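Local structure of Exo-beta-1,3-glucanase (Streptomyces sp. SirexAA-E, 4PEY) at residues H422-E436 / Q444-A458. The protein hydrolyses laminarin and laminarioligosaccharides as a secreted exo-beta-1,3-glucanase of glycoside hydrolase family 55, yielding glucose and laminaribiose. The protein carries 1 engineered substitution. Residues are numbered along the deposited sequence; the frame is centred on the assembly and turned at random.
Engineered in segment 444-458: Ala458 (natural residue Glu). With BGC (beta-D-glucopyranose), chain B.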
# COMPACT_ATOMS: atom_id res chain seq x y z
N HIS A 422 11.76 2.51 8.96
CA HIS A 422 12.24 2.78 10.30
C HIS A 422 11.35 3.86 10.91
O HIS A 422 11.35 4.99 10.44
CB HIS A 422 13.71 3.22 10.29
CG HIS A 422 14.31 3.35 11.65
ND1 HIS A 422 15.52 3.96 11.89
CD2 HIS A 422 13.86 2.93 12.86
CE1 HIS A 422 15.79 3.91 13.18
NE2 HIS A 422 14.80 3.29 13.79
N VAL A 423 10.58 3.49 11.94
CA VAL A 423 9.70 4.45 12.61
C VAL A 423 10.36 4.97 13.87
O VAL A 423 10.59 4.22 14.83
CB VAL A 423 8.33 3.85 12.98
CG1 VAL A 423 7.47 4.90 13.70
CG2 VAL A 423 7.61 3.33 11.75
N LYS A 424 10.67 6.26 13.88
CA LYS A 424 11.33 6.89 15.03
C LYS A 424 10.36 7.79 15.81
O LYS A 424 10.58 8.07 16.98
CB LYS A 424 12.56 7.68 14.57
CG LYS A 424 13.65 6.78 14.00
CD LYS A 424 14.59 7.50 13.03
CE LYS A 424 15.38 8.60 13.69
NZ LYS A 424 16.16 9.38 12.67
N GLY A 425 9.30 8.24 15.14
CA GLY A 425 8.31 9.09 15.79
C GLY A 425 7.42 8.34 16.77
O GLY A 425 7.32 7.10 16.72
N ASP A 426 6.77 9.11 17.64
CA ASP A 426 5.85 8.58 18.65
C ASP A 426 4.41 8.61 18.14
O ASP A 426 4.06 9.47 17.32
CB ASP A 426 5.95 9.38 19.96
CG ASP A 426 7.31 9.30 20.61
OD1 ASP A 426 8.07 8.35 20.32
OD2 ASP A 426 7.62 10.19 21.44
N ASN A 427 3.58 7.70 18.65
CA ASN A 427 2.16 7.65 18.32
C ASN A 427 1.90 7.48 16.82
O ASN A 427 0.91 7.99 16.28
CB ASN A 427 1.45 8.91 18.84
CG ASN A 427 1.73 9.16 20.31
OD1 ASN A 427 1.66 8.24 21.12
ND2 ASN A 427 2.06 10.39 20.66
N VAL A 428 2.80 6.77 16.16
CA VAL A 428 2.64 6.49 14.74
C VAL A 428 1.74 5.28 14.55
O VAL A 428 1.80 4.31 15.32
CB VAL A 428 4.02 6.29 14.06
CG1 VAL A 428 3.87 5.80 12.62
CG2 VAL A 428 4.81 7.61 14.09
N LEU A 429 0.86 5.35 13.56
CA LEU A 429 -0.11 4.29 13.27
C LEU A 429 0.11 3.80 11.85
O LEU A 429 0.10 4.59 10.91
CB LEU A 429 -1.55 4.79 13.44
CG LEU A 429 -2.64 3.81 12.98
CD1 LEU A 429 -2.67 2.55 13.87
CD2 LEU A 429 -4.00 4.48 12.94
N ALA A 430 0.30 2.49 11.70
CA ALA A 430 0.36 1.84 10.39
C ALA A 430 -0.85 0.93 10.23
O ALA A 430 -1.07 0.03 11.05
CB ALA A 430 1.66 1.04 10.23
N THR A 431 -1.63 1.18 9.19
CA THR A 431 -2.76 0.32 8.86
C THR A 431 -2.55 -0.24 7.44
O THR A 431 -2.57 0.51 6.46
CB THR A 431 -4.11 1.08 8.96
OG1 THR A 431 -4.06 2.29 8.19
CG2 THR A 431 -4.41 1.45 10.42
N GLY A 432 -2.32 -1.55 7.33
CA GLY A 432 -2.05 -2.15 6.03
C GLY A 432 -0.60 -2.01 5.61
O GLY A 432 -0.28 -1.38 4.60
N LEU A 433 0.29 -2.62 6.39
CA LEU A 433 1.73 -2.48 6.21
C LEU A 433 2.32 -3.70 5.49
O LEU A 433 2.25 -4.81 6.01
CB LEU A 433 2.40 -2.27 7.57
CG LEU A 433 3.92 -2.08 7.66
CD1 LEU A 433 4.32 -0.80 6.96
CD2 LEU A 433 4.34 -2.04 9.13
N PHE A 434 2.87 -3.50 4.30
CA PHE A 434 3.44 -4.59 3.50
C PHE A 434 4.90 -4.26 3.23
O PHE A 434 5.18 -3.27 2.56
CB PHE A 434 2.72 -4.75 2.15
CG PHE A 434 1.23 -5.03 2.22
CD1 PHE A 434 0.33 -4.04 2.59
CD2 PHE A 434 0.73 -6.27 1.82
CE1 PHE A 434 -1.03 -4.30 2.62
CE2 PHE A 434 -0.63 -6.54 1.82
CZ PHE A 434 -1.52 -5.54 2.22
N VAL A 435 5.84 -5.05 3.75
CA VAL A 435 7.26 -4.75 3.58
C VAL A 435 8.03 -6.04 3.35
O VAL A 435 7.90 -6.98 4.15
CB VAL A 435 7.86 -4.02 4.82
CG1 VAL A 435 9.30 -3.58 4.55
CG2 VAL A 435 7.01 -2.81 5.21
N GLU A 436 8.82 -6.11 2.27
CA GLU A 436 9.41 -7.39 1.85
C GLU A 436 10.83 -7.36 1.29
O GLU A 436 11.18 -6.46 0.52
CB GLU A 436 8.56 -8.05 0.77
CG GLU A 436 7.07 -8.18 1.06
CD GLU A 436 6.41 -8.95 -0.05
OE1 GLU A 436 6.24 -8.37 -1.15
OE2 GLU A 436 6.11 -10.16 0.16
N GLN A 444 11.77 -1.58 11.47
CA GLN A 444 12.28 -1.32 12.80
C GLN A 444 11.47 -0.19 13.42
O GLN A 444 11.18 0.81 12.77
CB GLN A 444 13.77 -0.97 12.74
CG GLN A 444 14.38 -0.67 14.11
CD GLN A 444 15.89 -0.51 14.06
OE1 GLN A 444 16.48 -0.36 12.99
NE2 GLN A 444 16.52 -0.52 15.23
N TRP A 445 11.09 -0.37 14.68
CA TRP A 445 10.26 0.61 15.37
C TRP A 445 10.98 1.05 16.63
O TRP A 445 11.19 0.25 17.54
CB TRP A 445 8.89 0.02 15.71
CG TRP A 445 7.76 1.01 15.70
CD1 TRP A 445 7.57 2.06 16.56
CD2 TRP A 445 6.66 1.04 14.78
NE1 TRP A 445 6.42 2.74 16.24
CE2 TRP A 445 5.84 2.13 15.15
CE3 TRP A 445 6.29 0.25 13.69
CZ2 TRP A 445 4.67 2.45 14.46
CZ3 TRP A 445 5.12 0.57 13.01
CH2 TRP A 445 4.32 1.66 13.40
N SER A 446 11.38 2.33 16.65
CA SER A 446 12.15 2.90 17.75
C SER A 446 11.33 3.90 18.55
O SER A 446 11.67 4.23 19.69
CB SER A 446 13.41 3.60 17.21
OG SER A 446 14.21 2.69 16.47
N GLY A 447 10.27 4.41 17.95
CA GLY A 447 9.41 5.38 18.62
C GLY A 447 8.45 4.75 19.61
O GLY A 447 8.28 3.53 19.62
N GLU A 448 7.82 5.58 20.44
CA GLU A 448 6.89 5.11 21.47
C GLU A 448 5.44 5.05 21.00
O GLU A 448 5.03 5.77 20.08
CB GLU A 448 6.98 6.00 22.72
CG GLU A 448 8.27 5.83 23.49
CD GLU A 448 8.41 4.46 24.11
OE1 GLU A 448 7.38 3.78 24.31
OE2 GLU A 448 9.55 4.05 24.41
N ASN A 449 4.67 4.19 21.65
CA ASN A 449 3.24 4.03 21.40
C ASN A 449 2.88 3.82 19.93
O ASN A 449 1.85 4.31 19.45
CB ASN A 449 2.46 5.24 21.96
CG ASN A 449 0.96 4.98 22.04
OD1 ASN A 449 0.51 3.86 22.32
ND2 ASN A 449 0.18 6.02 21.76
N GLY A 450 3.73 3.10 19.21
CA GLY A 450 3.39 2.71 17.85
C GLY A 450 2.29 1.67 17.82
O GLY A 450 2.13 0.88 18.76
N LYS A 451 1.51 1.67 16.75
CA LYS A 451 0.48 0.68 16.52
C LYS A 451 0.51 0.23 15.06
O LYS A 451 0.60 1.08 14.17
CB LYS A 451 -0.91 1.25 16.85
CG LYS A 451 -1.14 1.46 18.33
CD LYS A 451 -2.53 2.02 18.58
CE LYS A 451 -2.70 2.37 20.05
NZ LYS A 451 -4.00 3.04 20.34
N THR A 452 0.46 -1.08 14.84
CA THR A 452 0.34 -1.63 13.50
C THR A 452 -0.86 -2.56 13.43
O THR A 452 -0.97 -3.48 14.24
CB THR A 452 1.61 -2.40 13.06
OG1 THR A 452 2.68 -1.47 12.89
CG2 THR A 452 1.38 -3.14 11.74
N ILE A 453 -1.75 -2.29 12.49
CA ILE A 453 -2.89 -3.14 12.22
C ILE A 453 -2.70 -3.70 10.81
O ILE A 453 -2.76 -2.95 9.84
CB ILE A 453 -4.22 -2.39 12.35
CG1 ILE A 453 -4.40 -1.85 13.77
CG2 ILE A 453 -5.40 -3.32 12.00
CD1 ILE A 453 -5.54 -0.88 13.91
N PHE A 454 -2.43 -5.00 10.77
CA PHE A 454 -2.04 -5.80 9.59
C PHE A 454 -0.60 -5.58 9.13
O PHE A 454 -0.20 -4.48 8.74
CB PHE A 454 -2.96 -5.59 8.38
CG PHE A 454 -2.60 -6.48 7.22
CD1 PHE A 454 -3.18 -7.73 7.08
CD2 PHE A 454 -1.65 -6.07 6.28
CE1 PHE A 454 -2.83 -8.56 6.01
CE2 PHE A 454 -1.29 -6.89 5.23
CZ PHE A 454 -1.88 -8.14 5.09
N TYR A 455 0.17 -6.66 9.14
CA TYR A 455 1.52 -6.66 8.58
C TYR A 455 1.72 -7.88 7.71
O TYR A 455 1.36 -8.99 8.10
CB TYR A 455 2.58 -6.64 9.69
CG TYR A 455 4.01 -6.59 9.20
CD1 TYR A 455 4.44 -5.57 8.36
CD2 TYR A 455 4.95 -7.55 9.61
CE1 TYR A 455 5.75 -5.50 7.92
CE2 TYR A 455 6.28 -7.48 9.18
CZ TYR A 455 6.68 -6.46 8.34
OH TYR A 455 7.98 -6.38 7.90
N GLN A 456 2.27 -7.67 6.52
CA GLN A 456 2.69 -8.77 5.66
C GLN A 456 4.14 -8.59 5.26
O GLN A 456 4.51 -7.54 4.72
CB GLN A 456 1.82 -8.88 4.40
CG GLN A 456 2.16 -10.10 3.51
CD GLN A 456 3.23 -9.82 2.46
OE1 GLN A 456 3.15 -8.83 1.72
NE2 GLN A 456 4.24 -10.69 2.39
N ASN A 457 4.95 -9.60 5.55
CA ASN A 457 6.35 -9.61 5.15
C ASN A 457 6.72 -10.92 4.48
O ASN A 457 6.16 -11.97 4.79
CB ASN A 457 7.26 -9.40 6.36
CG ASN A 457 8.69 -9.82 6.09
OD1 ASN A 457 9.08 -10.97 6.35
ND2 ASN A 457 9.48 -8.90 5.55
N ALA A 458 7.66 -10.85 3.54
CA ALA A 458 8.42 -12.03 3.14
C ALA A 458 9.88 -11.64 3.24
O ALA A 458 10.25 -10.52 2.89
CB ALA A 458 8.07 -12.49 1.73
C2 BGC B . 5.92 -12.14 -2.72
C3 BGC B . 6.21 -10.98 -3.67
C4 BGC B . 6.93 -11.50 -4.90
C5 BGC B . 6.11 -12.60 -5.55
C6 BGC B . 6.79 -13.12 -6.81
C1 BGC B . 5.31 -13.34 -3.44
O2 BGC B . 5.06 -11.69 -1.68
O3 BGC B . 7.02 -10.02 -3.03
O4 BGC B . 7.18 -10.46 -5.81
O5 BGC B . 5.99 -13.66 -4.63
O6 BGC B . 7.94 -13.85 -6.45
O HOH W 1 5.35 5.31 17.28
O HOH W 2 -0.11 4.76 17.45
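Val423 sits over one face of the Trp445 indole, its CB almost straight above the centroid of the five-membered ring at 3.7 Å, a CH-pi contact. The two side chains run side by side, while the edge of the indole meets Val428 O and Ala430 CB; NE1 donates to a water that also binds Gly425 O, Val428 N and Glu448 O. With an alanine in place of Trp445, Val423 would probably lose the surface it lies on and this water its indole donor.

The two segments run parallel and turn corners at matching places (431-432 and 453), residue beside like-placed residue, the stacking of successive coils in a right-handed parallel beta-helix, the fold of family 55. Side chains repeat as ladders: Asn449 ND2 reaches Asn427 OD1 at 2.7 Å, in the plane of its own amide, although the two amides are turned 79° apart. Before the turn, and off the ladder register, His422 NE2 donates to Ser446 OG within the imidazole plane, and Asp483 binds that hydroxyl too.

Past the corner, Phe454 CE2 sits 3.3 Å from Phe434 CZ, with the ring planes inclined at 45°. Leu433 CG packs on Tyr455 CD1 at 3.6 Å. Beyond them the ladder enters the substrate site. The Gln456 chain starts with CG anti to N and folds at its second torsion (-90°), which brings NE2 3.0 Å from Glu436 OE2, approaching from above the carboxylate plane, while its OE1 accepts from Gln130. Glu436 OE1 and OE2 take the O3 and O2 hydroxyls of the bound glucose, each at 2.6 Å, and Trp400 also donates to OE1. The CB of Ala458, an engineered residue in place of the glutamate inferred to be the proton donor, is 3.4 Å from Glu436 OE2.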